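Local atomic coordinates of D-glycero-D-manno-heptose 1-phosphate kinase (Bacteroides thetaiotaomicron, PDB entry 3K85), a protein that probably phosphorylates a heptose 1-phosphate sugar with ATP, as a member of the GHMP kinase family. Residues Glu54-Asp59 with Lys100-Asn105. Sequence-based numbering, arbitrary orientation.
Sequences EINAYD and KITTYN
Ile55 and Ile101 lie side by side across a pair of parallel strands, 54-57 and 100-105, which illustrates how a mixed sheet of the GHMP kinase N-terminal domain keeps an apolar and a polar face. CG1 of Ile55 meets CG2 of Ile101 at 3.9 Å, while CB of Ala57 rests on CB of Thr103; helix 79-91, through Ile81, packs on this buried face. Ile101 bonds to the residues before and after its neighbour Ile55 (Glu54 O and Asn56 N), and Asn56 does the same around Thr102 (Ile101 O and Thr103 N), the pattern of a parallel pair. Just past the strand end, Tyr58 N adds a bond of 2.7 Å to Thr103 O.

On the other face the side chains are polar and more exposed. OE2 of Glu54 stays 4.2 Å from NZ of Lys100, too far for a salt bridge. With CG anti to its carbonyl carbon (chi1 -62°), Tyr58 swings its ring back along the strands; its edge meets CG2 of Thr102, 3.9 Å from CE2, and Thr103 O, 3.3 Å from CD2. Its CB meets CB of Tyr104, whose own ring stacks on Tyr42 of the next strand. Asp59 returns to the side of Ala57 and Thr103, its CB 4.2 Å from CB of Asn105, where Met119 of helix 115-131 packs on both Asp59 and Thr103. A glycine in place of Asp59 would probably open a gap beside Asn105 and Met119. The Tyr58 hydroxyl OH, finally, accepts a hydrogen bond from Asn56 ND2 at 2.9 Å, close to the amide plane.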
ATOM      1  N   GLU A  54      10.155  21.967  32.194  1.00 48.52           N
ATOM      2  CA  GLU A  54       8.977  22.794  32.014  1.00 48.06           C
ATOM      3  C   GLU A  54       7.971  22.203  31.040  1.00 46.56           C
ATOM      4  O   GLU A  54       8.309  21.873  29.905  1.00 47.33           O
ATOM      5  CB  GLU A  54       9.424  24.172  31.539  1.00 49.48           C
ATOM      6  CG  GLU A  54      10.551  24.742  32.383  1.00 52.30           C
ATOM      7  CD  GLU A  54      11.056  26.075  31.868  1.00 56.24           C
ATOM      8  OE1 GLU A  54      10.239  27.020  31.764  1.00 57.21           O
ATOM      9  OE2 GLU A  54      12.271  26.178  31.571  1.00 55.79           O
ATOM     10  N   ILE A  55       6.728  22.088  31.493  1.00 43.99           N
ATOM     11  CA  ILE A  55       5.646  21.543  30.684  1.00 40.80           C
ATOM     12  C   ILE A  55       4.558  22.569  30.330  1.00 41.69           C
ATOM     13  O   ILE A  55       3.925  23.156  31.208  1.00 42.66           O
ATOM     14  CB  ILE A  55       5.000  20.352  31.410  1.00 36.74           C
ATOM     15  CG1 ILE A  55       6.004  19.195  31.467  1.00 35.01           C
ATOM     16  CG2 ILE A  55       3.705  19.952  30.725  1.00 34.10           C
ATOM     17  CD1 ILE A  55       5.551  18.023  32.313  1.00 33.74           C
ATOM     18  N   ASN A  56       4.353  22.786  29.035  1.00 40.13           N
ATOM     19  CA  ASN A  56       3.328  23.711  28.574  1.00 39.26           C
ATOM     20  C   ASN A  56       2.441  22.945  27.589  1.00 39.93           C
ATOM     21  O   ASN A  56       2.631  23.021  26.377  1.00 40.50           O
ATOM     22  CB  ASN A  56       3.978  24.930  27.913  1.00 39.08           C
ATOM     23  CG  ASN A  56       2.959  25.939  27.425  1.00 39.92           C
ATOM     24  OD1 ASN A  56       1.804  25.918  27.847  1.00 39.11           O
ATOM     25  ND2 ASN A  56       3.380  26.833  26.538  1.00 38.82           N
ATOM     26  N   ALA A  57       1.482  22.195  28.130  1.00 39.40           N
ATOM     27  CA  ALA A  57       0.580  21.378  27.333  1.00 37.98           C
ATOM     28  C   ALA A  57      -0.840  21.928  27.220  1.00 38.23           C
ATOM     29  O   ALA A  57      -1.673  21.720  28.097  1.00 37.44           O
ATOM     30  CB  ALA A  57       0.538  19.972  27.909  1.00 38.86           C
ATOM     31  N   TYR A  58      -1.116  22.609  26.117  1.00 37.55           N
ATOM     32  CA  TYR A  58      -2.432  23.177  25.886  1.00 38.04           C
ATOM     33  C   TYR A  58      -3.518  22.096  25.825  1.00 39.58           C
ATOM     34  O   TYR A  58      -4.697  22.371  26.076  1.00 41.32           O
ATOM     35  CB  TYR A  58      -2.410  23.996  24.586  1.00 35.34           C
ATOM     36  CG  TYR A  58      -1.438  25.156  24.641  1.00 33.46           C
ATOM     37  CD1 TYR A  58      -1.865  26.438  24.990  1.00 32.15           C
ATOM     38  CD2 TYR A  58      -0.080  24.955  24.425  1.00 31.80           C
ATOM     39  CE1 TYR A  58      -0.955  27.491  25.123  1.00 30.81           C
ATOM     40  CE2 TYR A  58       0.834  25.989  24.560  1.00 32.79           C
ATOM     41  CZ  TYR A  58       0.393  27.257  24.912  1.00 32.93           C
ATOM     42  OH  TYR A  58       1.311  28.274  25.072  1.00 30.93           O
ATOM     43  N   ASP A  59      -3.120  20.868  25.502  1.00 40.04           N
ATOM     44  CA  ASP A  59      -4.066  19.761  25.392  1.00 40.54           C
ATOM     45  C   ASP A  59      -4.426  19.171  26.747  1.00 40.63           C
ATOM     46  O   ASP A  59      -5.573  18.813  26.988  1.00 39.84           O
ATOM     47  CB  ASP A  59      -3.500  18.661  24.482  1.00 40.42           C
ATOM     48  CG  ASP A  59      -2.149  18.171  24.940  1.00 39.63           C
ATOM     49  OD1 ASP A  59      -1.255  19.023  25.085  1.00 39.11           O
ATOM     50  OD2 ASP A  59      -1.978  16.948  25.153  1.00 40.07           O
ATOM     51  N   LYS A 100      12.449  21.891  27.972  1.00 39.21           N
ATOM     52  CA  LYS A 100      11.194  22.612  27.882  1.00 39.51           C
ATOM     53  C   LYS A 100      10.410  21.832  26.833  1.00 38.30           C
ATOM     54  O   LYS A 100      10.964  21.463  25.798  1.00 36.78           O
ATOM     55  CB  LYS A 100      11.453  24.050  27.418  1.00 42.40           C
ATOM     56  CG  LYS A 100      10.256  24.988  27.556  1.00 47.55           C
ATOM     57  CD  LYS A 100      10.511  26.373  26.922  1.00 51.33           C
ATOM     58  CE  LYS A 100      11.584  27.203  27.648  1.00 53.95           C
ATOM     59  NZ  LYS A 100      12.981  26.702  27.465  1.00 54.44           N
ATOM     60  N   ILE A 101       9.138  21.553  27.105  1.00 37.29           N
ATOM     61  CA  ILE A 101       8.324  20.807  26.157  1.00 37.31           C
ATOM     62  C   ILE A 101       6.930  21.406  25.999  1.00 37.80           C
ATOM     63  O   ILE A 101       6.208  21.596  26.977  1.00 37.30           O
ATOM     64  CB  ILE A 101       8.222  19.307  26.567  1.00 37.33           C
ATOM     65  CG1 ILE A 101       7.383  18.544  25.542  1.00 34.90           C
ATOM     66  CG2 ILE A 101       7.643  19.175  27.965  1.00 35.59           C
ATOM     67  CD1 ILE A 101       7.221  17.071  25.849  1.00 37.53           C
ATOM     68  N   THR A 102       6.562  21.703  24.752  1.00 37.32           N
ATOM     69  CA  THR A 102       5.265  22.305  24.452  1.00 36.07           C
ATOM     70  C   THR A 102       4.344  21.341  23.737  1.00 36.04           C
ATOM     71  O   THR A 102       4.780  20.557  22.905  1.00 39.39           O
ATOM     72  CB  THR A 102       5.454  23.547  23.601  1.00 35.46           C
ATOM     73  OG1 THR A 102       6.296  24.454  24.313  1.00 34.88           O
ATOM     74  CG2 THR A 102       4.118  24.205  23.293  1.00 30.49           C
ATOM     75  N   THR A 103       3.056  21.418  24.024  1.00 36.20           N
ATOM     76  CA  THR A 103       2.140  20.476  23.425  1.00 36.82           C
ATOM     77  C   THR A 103       0.746  21.012  23.140  1.00 37.02           C
ATOM     78  O   THR A 103       0.170  21.709  23.966  1.00 38.24           O
ATOM     79  CB  THR A 103       2.007  19.247  24.359  1.00 37.06           C
ATOM     80  OG1 THR A 103       3.206  18.466  24.309  1.00 39.74           O
ATOM     81  CG2 THR A 103       0.870  18.394  23.950  1.00 38.46           C
ATOM     82  N   TYR A 104       0.210  20.687  21.966  1.00 36.68           N
ATOM     83  CA  TYR A 104      -1.153  21.078  21.625  1.00 38.35           C
ATOM     84  C   TYR A 104      -1.710  20.172  20.535  1.00 37.27           C
ATOM     85  O   TYR A 104      -0.962  19.591  19.760  1.00 35.05           O
ATOM     86  CB  TYR A 104      -1.255  22.577  21.265  1.00 41.20           C
ATOM     87  CG  TYR A 104      -0.774  23.012  19.906  1.00 43.95           C
ATOM     88  CD1 TYR A 104      -1.624  22.970  18.795  1.00 45.58           C
ATOM     89  CD2 TYR A 104       0.524  23.502  19.731  1.00 45.48           C
ATOM     90  CE1 TYR A 104      -1.191  23.410  17.534  1.00 46.73           C
ATOM     91  CE2 TYR A 104       0.968  23.943  18.476  1.00 47.20           C
ATOM     92  CZ  TYR A 104       0.108  23.892  17.381  1.00 46.15           C
ATOM     93  OH  TYR A 104       0.559  24.300  16.140  1.00 44.55           O
ATOM     94  N   ASN A 105      -3.031  20.039  20.521  1.00 39.21           N
ATOM     95  CA  ASN A 105      -3.744  19.172  19.592  1.00 41.72           C
ATOM     96  C   ASN A 105      -4.787  19.984  18.826  1.00 43.47           C
ATOM     97  O   ASN A 105      -5.181  21.057  19.270  1.00 42.77           O
ATOM     98  CB  ASN A 105      -4.426  18.060  20.404  1.00 44.42           C
ATOM     99  CG  ASN A 105      -4.717  16.815  19.586  1.00 48.13           C
ATOM    100  OD1 ASN A 105      -5.607  16.809  18.734  1.00 49.72           O
ATOM    101  ND2 ASN A 105      -3.960  15.745  19.842  1.00 48.82           N
TER